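Genome packaging NTPase B204 (PDB 4KFU) probably hydrolyses ATP, through a P-loop ATPase domain of the FtsK-HerA superfamily, to drive packaging of viral DNA into the capsid of Sulfolobus turreted icosahedral virus 2. Local coordinates at residues 3-7 and 125-129; 183-188 and 200-204. All coordinates share one frame; numbering follows the deposited sequence.

Contact 1 (3-7 and 125-129); sequences PDDIV and ANRHA
Arg127 reaches over to the carboxylates of Asp4 and Asp5 and joins them in one salt-bridge network. Its NH1 carries both links: it lies 2.6 Å from Asp4 OD1, in a bent and therefore weak hydrogen bond, and 3.1 Å from Asp5 OD1 in a straighter one (157° at the hydrogen). Asp4 CG stands between its backbone N and carbonyl carbon, which carries the carboxylate out to Arg127. Asp5 OD1 sits almost in the guanidinium plane and is met on its anti side; NH2 adds a weak bond to the same oxygen. Neither carboxylate lies flat against the guanidinium; the planes are 64° apart for Asp4 and 68° for Asp5. The extended run of Arg127 from CG to NE passes across the Asp4 side chain, CD 3.5 Å from Asp4 OD2. Beside it, Asn126 ND2 gives a weak bond of 2.7 Å to Asp4 O and another hydrogen bond to Leu131 O, while Asn126 OD1 rests 3.5 Å from Ile6 CD1. Asp152 forms the next shell, salt-bridged to Arg127 NH2 and hydrogen-bonded to Ile6 N. The contact thus joins the loop between helix 117-124 and strand 131-137 to the start of strand 6-10, which runs in the sheet between strands 131-137 and 153-156.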
loop_
_atom_site.group_PDB
_atom_site.type_symbol
_atom_site.label_atom_id
_atom_site.label_comp_id
_atom_site.label_asym_id
_atom_site.label_seq_id
_atom_site.Cartn_x
_atom_site.Cartn_y
_atom_site.Cartn_z
ATOM N N PRO A 3 10.155 -5.689 -6.481
ATOM C CA PRO A 3 10.086 -5.327 -5.062
ATOM C C PRO A 3 10.064 -3.821 -4.829
ATOM O O PRO A 3 9.545 -3.391 -3.796
ATOM C CB PRO A 3 11.382 -5.914 -4.488
ATOM C CG PRO A 3 12.323 -5.951 -5.666
ATOM C CD PRO A 3 11.440 -6.325 -6.825
ATOM N N ASP A 4 10.624 -3.034 -5.743
ATOM C CA ASP A 4 10.595 -1.583 -5.569
ATOM C C ASP A 4 9.435 -0.888 -6.291
ATOM O O ASP A 4 9.453 0.334 -6.460
ATOM C CB ASP A 4 11.938 -0.933 -5.932
ATOM C CG ASP A 4 12.402 -1.260 -7.344
ATOM O OD1 ASP A 4 11.623 -1.827 -8.145
ATOM O OD2 ASP A 4 13.568 -0.928 -7.654
ATOM N N ASP A 5 8.431 -1.658 -6.706
ATOM C CA ASP A 5 7.238 -1.068 -7.317
ATOM C C ASP A 5 6.385 -0.347 -6.283
ATOM O O ASP A 5 6.400 -0.690 -5.098
ATOM C CB ASP A 5 6.371 -2.133 -7.988
ATOM C CG ASP A 5 6.840 -2.474 -9.385
ATOM O OD1 ASP A 5 7.706 -1.743 -9.918
ATOM O OD2 ASP A 5 6.340 -3.469 -9.949
ATOM N N ILE A 6 5.651 0.663 -6.739
ATOM C CA ILE A 6 4.610 1.251 -5.917
ATOM C C ILE A 6 3.308 0.552 -6.322
ATOM O O ILE A 6 2.910 0.574 -7.498
ATOM C CB ILE A 6 4.489 2.763 -6.122
ATOM C CG1 ILE A 6 5.757 3.460 -5.587
ATOM C CG2 ILE A 6 3.268 3.289 -5.391
ATOM C CD1 ILE A 6 5.898 4.935 -5.964
ATOM N N VAL A 7 2.678 -0.109 -5.357
ATOM C CA VAL A 7 1.426 -0.820 -5.595
ATOM C C VAL A 7 0.344 -0.188 -4.742
ATOM O O VAL A 7 0.537 0.056 -3.541
ATOM C CB VAL A 7 1.539 -2.313 -5.245
ATOM C CG1 VAL A 7 0.208 -3.015 -5.456
ATOM C CG2 VAL A 7 2.615 -2.967 -6.078
ATOM N N ALA A 125 11.103 9.017 -5.488
ATOM C CA ALA A 125 12.485 8.566 -5.378
ATOM C C ALA A 125 12.580 7.250 -4.625
ATOM O O ALA A 125 13.601 6.954 -3.997
ATOM C CB ALA A 125 13.320 9.628 -4.700
ATOM N N ASN A 126 11.515 6.462 -4.686
ATOM C CA ASN A 126 11.455 5.262 -3.864
ATOM C C ASN A 126 12.484 4.221 -4.277
ATOM O O ASN A 126 13.056 3.529 -3.424
ATOM C CB ASN A 126 10.040 4.677 -3.843
ATOM C CG ASN A 126 9.621 4.092 -5.176
ATOM O OD1 ASN A 126 9.358 4.819 -6.136
ATOM N ND2 ASN A 126 9.537 2.772 -5.237
ATOM N N ARG A 127 12.735 4.120 -5.581
ATOM C CA ARG A 127 13.698 3.136 -6.072
ATOM C C ARG A 127 15.111 3.459 -5.587
ATOM O O ARG A 127 15.850 2.571 -5.181
ATOM C CB ARG A 127 13.646 3.024 -7.597
ATOM C CG ARG A 127 12.264 2.644 -8.141
ATOM C CD ARG A 127 12.369 1.848 -9.438
ATOM N NE ARG A 127 11.145 1.918 -10.234
ATOM C CZ ARG A 127 10.132 1.059 -10.143
ATOM N NH1 ARG A 127 10.179 0.054 -9.280
ATOM N NH2 ARG A 127 9.061 1.207 -10.920
ATOM N N HIS A 128 15.471 4.737 -5.605
ATOM C CA HIS A 128 16.784 5.157 -5.127
ATOM C C HIS A 128 16.896 4.959 -3.616
ATOM O O HIS A 128 17.989 4.758 -3.089
ATOM C CB HIS A 128 17.051 6.618 -5.505
ATOM C CG HIS A 128 18.233 7.219 -4.802
ATOM N ND1 HIS A 128 18.118 7.906 -3.611
ATOM C CD2 HIS A 128 19.549 7.230 -5.118
ATOM C CE1 HIS A 128 19.316 8.316 -3.225
ATOM N NE2 HIS A 128 20.201 7.920 -4.123
ATOM N N ALA A 129 15.758 5.003 -2.928
ATOM C CA ALA A 129 15.723 4.815 -1.482
ATOM C C ALA A 129 15.716 3.331 -1.131
ATOM O O ALA A 129 15.834 2.958 0.048
ATOM C CB ALA A 129 14.501 5.506 -0.881
#

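Contact 2 (183-188 and 200-204); sequences LKQYHF and IHKPI. With ACP (phosphomethylphosphonic acid adenylate ester), chain E; ACP (phosphomethylphosphonic acid adenylate ester), chain F.
A chi1 of -152° swings the His201 imidazole away from its own backbone N, alongside the ring of Phe188, whose CG stands between N and the carbonyl carbon (chi1 54°). The two planes are 11° apart but slid, with centroids 4.6 Å from each other, and His201 CB makes a CH-pi contact over the Phe188 face. His201 ND1 donates in the ring plane to a lone pair of Lys202 O, at 2.6 Å, which fixes the imidazole's rotation. In the backbone, Phe188 and His201 form an antiparallel hydrogen-bonded pair, the last step of the hairpin of strands 188-192 and 197-201 at the sheet edge; His201 N to Phe188 O is 2.6 Å. Lys184 to His187 form a type II beta turn, in which His187 ND1 bonds Gln185 O. Pro203 CD sits over one face of the His187 ring, 3.5 Å from its centroid, and Lys184 CB packs on the opposite face. Pro203 CB also meets Tyr186 CB at 3.6 Å. The adenine of the P-loop-bound AMPPCP lies over one face of the Tyr186 ring, C4 above its centre, and its N6 donates to Ile204 O at 2.9 Å; a water joins N6, Tyr186 O and Ile204 N. Gln185 CG backs the tyrosine's other face. A second AMPPCP lies beyond the turn, its N6 donating to Leu183 O at 3.0 Å, its phosphate oxygen O1A weakly bonded by Lys184 NZ.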
loop_
_atom_site.group_PDB
_atom_site.type_symbol
_atom_site.label_atom_id
_atom_site.label_comp_id
_atom_site.label_asym_id
_atom_site.label_seq_id
_atom_site.Cartn_x
_atom_site.Cartn_y
_atom_site.Cartn_z
ATOM N N LEU A 183 -17.123 -6.375 -11.357
ATOM C CA LEU A 183 -16.339 -7.359 -10.602
ATOM C C LEU A 183 -17.188 -8.064 -9.550
ATOM O O LEU A 183 -17.920 -7.415 -8.786
ATOM C CB LEU A 183 -15.169 -6.675 -9.900
ATOM C CG LEU A 183 -14.144 -5.971 -10.782
ATOM C CD1 LEU A 183 -13.278 -5.047 -9.926
ATOM C CD2 LEU A 183 -13.300 -7.012 -11.507
ATOM N N LYS A 184 -17.069 -9.388 -9.485
ATOM C CA LYS A 184 -17.768 -10.155 -8.462
ATOM C C LYS A 184 -16.967 -10.200 -7.159
ATOM O O LYS A 184 -15.859 -9.657 -7.081
ATOM C CB LYS A 184 -18.089 -11.570 -8.969
ATOM C CG LYS A 184 -19.143 -11.578 -10.067
ATOM C CD LYS A 184 -20.253 -10.566 -9.756
ATOM C CE LYS A 184 -21.258 -10.447 -10.904
ATOM N NZ LYS A 184 -22.143 -9.249 -10.746
ATOM N N GLN A 185 -17.537 -10.809 -6.126
ATOM C CA GLN A 185 -16.904 -10.787 -4.798
ATOM C C GLN A 185 -15.488 -11.360 -4.815
ATOM O O GLN A 185 -15.248 -12.448 -5.359
ATOM C CB GLN A 185 -17.755 -11.519 -3.756
ATOM C CG GLN A 185 -17.241 -11.314 -2.327
ATOM C CD GLN A 185 -18.203 -11.801 -1.256
ATOM O OE1 GLN A 185 -18.819 -12.862 -1.385
ATOM N NE2 GLN A 185 -18.339 -11.020 -0.193
ATOM N N TYR A 186 -14.556 -10.597 -4.241
ATOM C CA TYR A 186 -13.145 -10.988 -4.141
ATOM C C TYR A 186 -12.392 -11.027 -5.472
ATOM O O TYR A 186 -11.182 -11.276 -5.483
ATOM C CB TYR A 186 -12.991 -12.316 -3.404
ATOM C CG TYR A 186 -13.722 -12.365 -2.089
ATOM C CD1 TYR A 186 -13.672 -11.300 -1.198
ATOM C CD2 TYR A 186 -14.475 -13.475 -1.742
ATOM C CE1 TYR A 186 -14.353 -11.344 0.015
ATOM C CE2 TYR A 186 -15.154 -13.530 -0.526
ATOM C CZ TYR A 186 -15.084 -12.461 0.343
ATOM O OH TYR A 186 -15.753 -12.496 1.544
ATOM N N HIS A 187 -13.088 -10.754 -6.582
ATOM C CA HIS A 187 -12.416 -10.569 -7.866
ATOM C C HIS A 187 -11.785 -9.186 -7.863
ATOM O O HIS A 187 -12.300 -8.266 -7.228
ATOM C CB HIS A 187 -13.410 -10.665 -9.036
ATOM C CG HIS A 187 -13.943 -12.045 -9.273
ATOM N ND1 HIS A 187 -14.660 -12.740 -8.323
ATOM C CD2 HIS A 187 -13.865 -12.852 -10.354
ATOM C CE1 HIS A 187 -14.999 -13.923 -8.810
ATOM N NE2 HIS A 187 -14.525 -14.009 -10.050
ATOM N N PHE A 188 -10.669 -9.024 -8.561
ATOM C CA PHE A 188 -10.050 -7.701 -8.651
ATOM C C PHE A 188 -9.444 -7.393 -10.015
ATOM O O PHE A 188 -9.057 -8.289 -10.770
ATOM C CB PHE A 188 -9.014 -7.486 -7.533
ATOM C CG PHE A 188 -7.949 -8.555 -7.453
ATOM C CD1 PHE A 188 -8.186 -9.757 -6.791
ATOM C CD2 PHE A 188 -6.686 -8.336 -7.998
ATOM C CE1 PHE A 188 -7.187 -10.738 -6.706
ATOM C CE2 PHE A 188 -5.683 -9.303 -7.910
ATOM C CZ PHE A 188 -5.928 -10.503 -7.262
ATOM N N ILE A 200 -8.213 -8.834 -15.280
ATOM C CA ILE A 200 -9.163 -9.163 -14.222
ATOM C C ILE A 200 -8.673 -10.414 -13.506
ATOM O O ILE A 200 -8.337 -11.408 -14.147
ATOM C CB ILE A 200 -10.583 -9.430 -14.772
ATOM C CG1 ILE A 200 -11.059 -8.262 -15.641
ATOM C CG2 ILE A 200 -11.560 -9.717 -13.630
ATOM C CD1 ILE A 200 -11.069 -6.943 -14.927
ATOM N N HIS A 201 -8.620 -10.370 -12.181
ATOM C CA HIS A 201 -8.111 -11.511 -11.423
ATOM C C HIS A 201 -9.212 -12.233 -10.649
ATOM O O HIS A 201 -10.078 -11.591 -10.035
ATOM C CB HIS A 201 -6.995 -11.052 -10.471
ATOM C CG HIS A 201 -5.986 -12.113 -10.156
ATOM N ND1 HIS A 201 -6.232 -13.140 -9.271
ATOM C CD2 HIS A 201 -4.717 -12.295 -10.601
ATOM C CE1 HIS A 201 -5.166 -13.916 -9.189
ATOM N NE2 HIS A 201 -4.233 -13.427 -9.988
ATOM N N LYS A 202 -9.188 -13.568 -10.699
ATOM C CA LYS A 202 -10.042 -14.388 -9.860
ATOM C C LYS A 202 -9.630 -14.194 -8.402
ATOM O O LYS A 202 -8.483 -13.817 -8.128
ATOM C CB LYS A 202 -9.849 -15.864 -10.227
ATOM C CG LYS A 202 -10.122 -16.188 -11.689
ATOM C CD LYS A 202 -11.557 -15.901 -12.057
ATOM C CE LYS A 202 -11.888 -16.406 -13.455
ATOM N NZ LYS A 202 -13.327 -16.187 -13.766
ATOM N N PRO A 203 -10.551 -14.460 -7.458
ATOM C CA PRO A 203 -10.180 -14.364 -6.040
ATOM C C PRO A 203 -8.975 -15.248 -5.767
ATOM O O PRO A 203 -8.845 -16.294 -6.398
ATOM C CB PRO A 203 -11.401 -14.930 -5.318
ATOM C CG PRO A 203 -12.549 -14.701 -6.282
ATOM C CD PRO A 203 -11.949 -14.899 -7.643
ATOM N N ILE A 204 -8.088 -14.826 -4.878
ATOM C CA ILE A 204 -6.944 -15.662 -4.547
ATOM C C ILE A 204 -7.386 -16.783 -3.614
ATOM O O ILE A 204 -8.381 -16.643 -2.900
ATOM C CB ILE A 204 -5.814 -14.864 -3.875
ATOM C CG1 ILE A 204 -6.329 -14.165 -2.620
ATOM C CG2 ILE A 204 -5.197 -13.860 -4.851
ATOM C CD1 ILE A 204 -5.249 -13.967 -1.581
HETATM P PG ACP E . -11.124 -3.719 6.796
HETATM O O1G ACP E . -11.835 -2.367 6.310
HETATM O O2G ACP E . -9.537 -3.513 6.679
HETATM O O3G ACP E . -11.514 -4.018 8.199
HETATM P PB ACP E . -10.735 -5.215 4.200
HETATM O O1B ACP E . -9.150 -5.063 4.413
HETATM O O2B ACP E . -11.258 -4.229 3.237
HETATM C C3B ACP E . -11.665 -5.098 5.753
HETATM P PA ACP E . -10.253 -8.010 4.168
HETATM O O1A ACP E . -9.953 -7.810 5.635
HETATM O O2A ACP E . -9.143 -8.301 3.181
HETATM O O3A ACP E . -11.015 -6.698 3.605
HETATM O "O5'" ACP E . -11.301 -9.221 4.008
HETATM C "C5'" ACP E . -12.538 -9.306 4.712
HETATM C "C4'" ACP E . -12.985 -10.773 4.708
HETATM O "O4'" ACP E . -13.294 -11.275 3.401
HETATM C "C3'" ACP E . -11.898 -11.681 5.263
HETATM O "O3'" ACP E . -12.221 -12.060 6.607
HETATM C "C2'" ACP E . -11.908 -12.918 4.397
HETATM O "O2'" ACP E . -12.447 -13.963 5.197
HETATM C "C1'" ACP E . -12.844 -12.626 3.232
HETATM N N9 ACP E . -12.040 -12.751 1.988
HETATM C C8 ACP E . -11.304 -11.771 1.428
HETATM N N7 ACP E . -10.686 -12.205 0.296
HETATM C C5 ACP E . -11.016 -13.497 0.126
HETATM C C6 ACP E . -10.712 -14.556 -0.865
HETATM N N6 ACP E . -9.900 -14.339 -1.924
HETATM N N1 ACP E . -11.267 -15.773 -0.666
HETATM C C2 ACP E . -12.075 -16.022 0.384
HETATM N N3 ACP E . -12.397 -15.108 1.318
HETATM C C4 ACP E . -11.908 -13.847 1.245
HETATM P PA ACP F . -24.621 -12.735 -8.967
HETATM O O1A ACP F . -23.967 -11.702 -9.857
HETATM O O2A ACP F . -26.022 -13.209 -9.292
HETATM O O3A ACP F . -23.660 -14.031 -8.859
HETATM O "O5'" ACP F . -24.611 -12.157 -7.461
HETATM C "C5'" ACP F . -25.334 -12.797 -6.405
HETATM C "C4'" ACP F . -25.019 -12.063 -5.112
HETATM O "O4'" ACP F . -23.620 -11.721 -5.064
HETATM C "C3'" ACP F . -25.791 -10.753 -5.015
HETATM O "O3'" ACP F . -26.362 -10.653 -3.706
HETATM C "C2'" ACP F . -24.742 -9.674 -5.110
HETATM O "O2'" ACP F . -25.108 -8.569 -4.287
HETATM C "C1'" ACP F . -23.491 -10.374 -4.603
HETATM N N9 ACP F . -22.293 -9.720 -5.169
HETATM C C8 ACP F . -22.086 -9.470 -6.478
HETATM N N7 ACP F . -20.900 -8.841 -6.672
HETATM C C5 ACP F . -20.340 -8.675 -5.458
HETATM C C6 ACP F . -19.089 -8.086 -4.944
HETATM N N6 ACP F . -18.197 -7.538 -5.807
HETATM N N1 ACP F . -18.880 -8.113 -3.601
HETATM C C2 ACP F . -19.774 -8.656 -2.746
HETATM N N3 ACP F . -20.933 -9.215 -3.151
HETATM C C4 ACP F . -21.264 -9.249 -4.468
HETATM O O HOH W 1 -8.961 -12.119 -3.817
#

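Both contacts reach the same mixed sheet, with centres 26 Å apart and no touch between them. Contact 1 lies at the start of strand 6-10, inside the parallel part, and is partly buried; contact 2 is a surface contact at the antiparallel hairpin ending in the outermost strand 197-201. Their chemistry differs: charged and amide side chains tie a loop to a strand start in contact 1, without a backbone pairing between its segments, whereas contact 2 combines strand pairing with aromatic and proline packing and borders two nucleotides. Strand 6-10, which contact 1 opens, leads into the P-loop (Walker A) holding the phosphates of the AMPPCP whose adenine contact 2 borders.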